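Local coordinates for LPG0439 HIT-related domain-containing protein (Legionella pneumophila subsp. pneumophila, PDB 5L0L) that is of unknown function but carries a HIT-related domain, here a fragment of a longer, probably membrane-anchored protein, at residues Asn80-Ala83 and Ser84-Gln88; Phe186-Lys189 and Leu190-Val194. All blocks are in the same frame, centred on the assembly; numbering follows the deposited sequence.

Contact 1. Residues Asn80-Ala83 and Ser84-Gln88; sequences NDVA and SLMTQ
Ser84 meets Asn80 one turn back in a local i to i+4 contact at the middle of helix 73-92, within the HIT-related domain, where the helix lies against the six-stranded antiparallel sheet. Four backbone bonds define the alpha-helix, running from the N of Ser84, Leu85, Met86 and Thr87 to the O of Asn80, Asp81, Val82 and Ala83; Leu85 N to Asp81 O measures 3.0 Å. Asn80 O accepts a second hydrogen bond, from Ser84 OG at 3.0 Å, and the two donors arrive on opposite faces of the carbonyl plane. The torsion responsible sets OG beside its own backbone N (chi1 -62°), folding the hydroxyl back over the preceding turn. A water then joins Ser84 OG, 2.9 Å away, to Asp81 OD1, while Asp81 OD2 forms a salt bridge with Arg32. Toward the sheet the contact is apolar: Val82 and selenomethionine Met86 both touch Ile53 of strand 51-58, and Val82 CG1 lies 4.5 Å from Met86 CG. Asn80 and Ser84 face the second subunit. At the far end Thr87 OG1 donates to Ser84 O at 2.6 Å and accepts from Gln88 NE2 at 2.9 Å, with Thr87 OG1 11° out of the Gln88 amide plane.

Contact 2. Residues Phe186-Lys189 and Leu190-Val194; sequences FKLK and LAEYV
Glu192 reaches back along helix 176-194 to lie between Leu188 and Lys189, its two carboxylate oxygens serving different neighbours. Lys189 and Glu192 run side by side and point the same way, which brings Lys189 NZ to 3.6 Å from Glu192 OE1 in an i to i+3 salt bridge. A bend in the lysine chain at chi2 (-57°) curls it toward the acid, and Lys189 CD also rests 3.5 Å from Glu192 OE1. Leu188 instead passes obliquely across Glu192, four residues on; with CG anti to the backbone N (chi1 -179°), the leucine turns its branch to the carboxylate, and Leu188 CG and CD1 both lie 3.6 Å from Glu192 OE2. The glutamate stem covers the backbone as well, Glu192 CG coming within 3.3 Å of Leu188 O, which accepts the Glu192 N-H at 2.8 Å. Elsewhere around the helix, Leu190 and Phe186 are buried against strand 25-31, and the Phe186 ring meets Tyr90 edge-to-face. Lys189 O also accepts from Lys92 NZ, whose ion pair with Glu192 OE1 is long and weak. With two lysine ammonium groups near OE1 and aliphatic carbon beside OE2, the glutamate charge is probably drawn toward OE1, although such lengths suggest modest attraction.

In the fold
Contact 1 precedes contact 2 along the chain, on helices 73-92 and 176-194 respectively, and their centres lie about 13 Å apart on the same side of the chain's centre. They meet directly: Leu85 CD1 packs 3.6 Å from Tyr193 CD2, Gln88 CG lies 3.6 Å from Tyr193 OH, and Met86 SE is 4.0 Å from Leu190 CD1. Both helices also rest on strand 25-31 of the six-stranded antiparallel sheet, contact 1 further engaging strands 51-58 and 128-134 and contact 2 strand 207-211, outermost within this chain. Contact 1 is more central and faces the second subunit broadly, whereas contact 2 reaches it through Tyr193, so the helix pair joins the sheet to the dimer interface.

Contact 1. Residues Asn80-Ala83 and Ser84-Gln88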
loop_
_atom_site.group_PDB
_atom_site.type_symbol
_atom_site.label_atom_id
_atom_site.label_comp_id
_atom_site.label_asym_id
_atom_site.label_seq_id
_atom_site.Cartn_x
_atom_site.Cartn_y
_atom_site.Cartn_z
ATOM N N ASN A 80 0.588 4.978 -7.431
ATOM C CA ASN A 80 -0.409 3.938 -7.238
ATOM C C ASN A 80 -0.827 3.248 -8.531
ATOM O O ASN A 80 -1.161 2.077 -8.510
ATOM C CB ASN A 80 -1.618 4.508 -6.488
ATOM C CG ASN A 80 -1.304 4.791 -5.027
ATOM O OD1 ASN A 80 -0.158 4.713 -4.592
ATOM N ND2 ASN A 80 -2.320 5.059 -4.246
ATOM N N ASP A 81 -0.824 3.977 -9.650
ATOM C CA ASP A 81 -1.071 3.343 -10.960
ATOM C C ASP A 81 0.064 2.370 -11.320
ATOM O O ASP A 81 -0.186 1.263 -11.810
ATOM C CB ASP A 81 -1.193 4.397 -12.073
ATOM C CG ASP A 81 -2.519 5.144 -12.063
ATOM O OD1 ASP A 81 -3.495 4.754 -11.371
ATOM O OD2 ASP A 81 -2.601 6.170 -12.815
ATOM N N VAL A 82 1.307 2.808 -11.135
ATOM C CA VAL A 82 2.460 1.939 -11.399
ATOM C C VAL A 82 2.403 0.700 -10.479
ATOM O O VAL A 82 2.671 -0.448 -10.920
ATOM C CB VAL A 82 3.786 2.688 -11.242
ATOM C CG1 VAL A 82 4.967 1.730 -11.412
ATOM C CG2 VAL A 82 3.891 3.804 -12.277
ATOM N N ALA A 83 2.018 0.911 -9.208
ATOM C CA ALA A 83 1.759 -0.216 -8.311
ATOM C C ALA A 83 0.695 -1.176 -8.867
ATOM O O ALA A 83 0.903 -2.391 -8.887
ATOM C CB ALA A 83 1.432 0.261 -6.892
ATOM N N SER A 84 -0.424 -0.646 -9.357
ATOM C CA SER A 84 -1.482 -1.489 -9.937
ATOM C C SER A 84 -0.949 -2.355 -11.076
ATOM O O SER A 84 -1.261 -3.555 -11.146
ATOM C CB SER A 84 -2.637 -0.625 -10.435
ATOM O OG SER A 84 -3.216 0.083 -9.345
ATOM N N LEU A 85 -0.130 -1.760 -11.939
ATOM C CA LEU A 85 0.539 -2.496 -13.036
ATOM C C LEU A 85 1.418 -3.629 -12.471
ATOM O O LEU A 85 1.289 -4.782 -12.857
ATOM C CB LEU A 85 1.402 -1.541 -13.878
ATOM C CG LEU A 85 2.368 -2.181 -14.884
ATOM C CD1 LEU A 85 1.607 -3.039 -15.852
ATOM C CD2 LEU A 85 3.189 -1.124 -15.626
HETATM N N MSE A 86 2.296 -3.282 -11.528
HETATM C CA MSE A 86 3.238 -4.267 -10.999
HETATM C C MSE A 86 2.575 -5.395 -10.263
HETATM O O MSE A 86 3.128 -6.492 -10.225
HETATM C CB MSE A 86 4.346 -3.653 -10.141
HETATM C CG MSE A 86 5.249 -2.690 -10.887
HETATM SE SE MSE A 86 6.078 -3.480 -12.494
HETATM C CE MSE A 86 6.922 -5.015 -11.650
ATOM N N THR A 87 1.398 -5.174 -9.651
ATOM C CA THR A 87 0.697 -6.301 -9.030
ATOM C C THR A 87 0.477 -7.498 -9.985
ATOM O O THR A 87 0.489 -8.654 -9.546
ATOM C CB THR A 87 -0.679 -5.945 -8.436
ATOM O OG1 THR A 87 -1.583 -5.566 -9.488
ATOM C CG2 THR A 87 -0.565 -4.830 -7.361
ATOM N N GLN A 88 0.321 -7.210 -11.283
ATOM C CA GLN A 88 0.072 -8.260 -12.262
ATOM C C GLN A 88 1.287 -9.149 -12.517
ATOM O O GLN A 88 1.117 -10.322 -12.870
ATOM C CB GLN A 88 -0.498 -7.667 -13.554
ATOM C CG GLN A 88 -1.800 -6.868 -13.299
ATOM C CD GLN A 88 -2.847 -7.667 -12.552
ATOM O OE1 GLN A 88 -3.418 -8.629 -13.095
ATOM N NE2 GLN A 88 -3.079 -7.318 -11.281
HETATM O O HOH W 1 -4.270 2.721 -9.633
#

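Contact 2. Residues Phe186-Lys189 and Leu190-Val194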
loop_
_atom_site.group_PDB
_atom_site.type_symbol
_atom_site.label_atom_id
_atom_site.label_comp_id
_atom_site.label_asym_id
_atom_site.label_seq_id
_atom_site.Cartn_x
_atom_site.Cartn_y
_atom_site.Cartn_z
ATOM N N PHE A 186 11.467 -10.849 -13.825
ATOM C CA PHE A 186 10.595 -9.675 -13.644
ATOM C C PHE A 186 10.494 -8.872 -14.944
ATOM O O PHE A 186 9.394 -8.484 -15.347
ATOM C CB PHE A 186 11.039 -8.792 -12.492
ATOM C CG PHE A 186 10.373 -9.138 -11.178
ATOM C CD1 PHE A 186 10.709 -10.298 -10.509
ATOM C CD2 PHE A 186 9.405 -8.314 -10.623
ATOM C CE1 PHE A 186 10.095 -10.645 -9.306
ATOM C CE2 PHE A 186 8.796 -8.646 -9.404
ATOM C CZ PHE A 186 9.149 -9.809 -8.745
ATOM N N LYS A 187 11.633 -8.659 -15.605
ATOM C CA LYS A 187 11.627 -7.927 -16.887
ATOM C C LYS A 187 10.774 -8.630 -17.950
ATOM O O LYS A 187 9.958 -8.003 -18.608
ATOM C CB LYS A 187 13.044 -7.728 -17.414
ATOM C CG LYS A 187 13.858 -6.736 -16.630
ATOM C CD LYS A 187 15.280 -6.692 -17.118
ATOM C CE LYS A 187 16.157 -5.785 -16.265
ATOM N NZ LYS A 187 17.574 -5.798 -16.718
ATOM N N LEU A 188 10.950 -9.935 -18.081
ATOM C CA LEU A 188 10.199 -10.704 -19.050
ATOM C C LEU A 188 8.702 -10.698 -18.764
ATOM O O LEU A 188 7.898 -10.464 -19.677
ATOM C CB LEU A 188 10.733 -12.130 -19.171
ATOM C CG LEU A 188 10.001 -13.004 -20.199
ATOM C CD1 LEU A 188 10.067 -12.394 -21.584
ATOM C CD2 LEU A 188 10.586 -14.413 -20.200
ATOM N N LYS A 189 8.316 -10.942 -17.507
ATOM C CA LYS A 189 6.900 -10.980 -17.180
ATOM C C LYS A 189 6.266 -9.596 -17.396
ATOM O O LYS A 189 5.148 -9.501 -17.876
ATOM C CB LYS A 189 6.653 -11.488 -15.751
ATOM C CG LYS A 189 6.999 -12.957 -15.524
ATOM C CD LYS A 189 6.264 -13.883 -16.443
ATOM C CE LYS A 189 6.438 -15.370 -16.133
ATOM N NZ LYS A 189 5.916 -16.075 -17.347
ATOM N N LEU A 190 6.989 -8.539 -17.071
ATOM C CA LEU A 190 6.484 -7.191 -17.302
ATOM C C LEU A 190 6.347 -6.899 -18.790
ATOM O O LEU A 190 5.308 -6.375 -19.240
ATOM C CB LEU A 190 7.387 -6.166 -16.627
ATOM C CG LEU A 190 7.001 -4.692 -16.811
ATOM C CD1 LEU A 190 5.594 -4.411 -16.344
ATOM C CD2 LEU A 190 8.030 -3.822 -16.116
ATOM N N ALA A 191 7.377 -7.270 -19.556
ATOM C CA ALA A 191 7.356 -7.027 -21.006
ATOM C C ALA A 191 6.208 -7.808 -21.640
ATOM O O ALA A 191 5.504 -7.261 -22.509
ATOM C CB ALA A 191 8.687 -7.367 -21.650
ATOM N N GLU A 192 5.987 -9.047 -21.196
ATOM C CA GLU A 192 4.845 -9.834 -21.695
ATOM C C GLU A 192 3.521 -9.163 -21.359
ATOM O O GLU A 192 2.601 -9.080 -22.190
ATOM C CB GLU A 192 4.861 -11.250 -21.138
ATOM C CG GLU A 192 5.943 -12.110 -21.771
ATOM C CD GLU A 192 6.215 -13.420 -21.069
ATOM O OE1 GLU A 192 5.759 -13.647 -19.941
ATOM O OE2 GLU A 192 6.936 -14.254 -21.647
ATOM N N TYR A 193 3.424 -8.715 -20.121
ATOM C CA TYR A 193 2.173 -8.114 -19.651
ATOM C C TYR A 193 1.823 -6.870 -20.445
ATOM O O TYR A 193 0.643 -6.650 -20.785
ATOM C CB TYR A 193 2.190 -7.803 -18.141
ATOM C CG TYR A 193 0.800 -7.399 -17.682
ATOM C CD1 TYR A 193 -0.227 -8.344 -17.598
ATOM C CD2 TYR A 193 0.480 -6.069 -17.451
ATOM C CE1 TYR A 193 -1.517 -7.983 -17.228
ATOM C CE2 TYR A 193 -0.804 -5.699 -17.086
ATOM C CZ TYR A 193 -1.795 -6.643 -16.965
ATOM O OH TYR A 193 -3.089 -6.260 -16.604
ATOM N N VAL A 194 2.816 -6.052 -20.729
ATOM C CA VAL A 194 2.606 -4.811 -21.486
ATOM C C VAL A 194 2.060 -5.057 -22.918
ATOM O O VAL A 194 1.400 -4.168 -23.476
ATOM C CB VAL A 194 3.923 -4.019 -21.544
ATOM C CG1 VAL A 194 3.933 -2.966 -22.633
ATOM C CG2 VAL A 194 4.215 -3.395 -20.205
#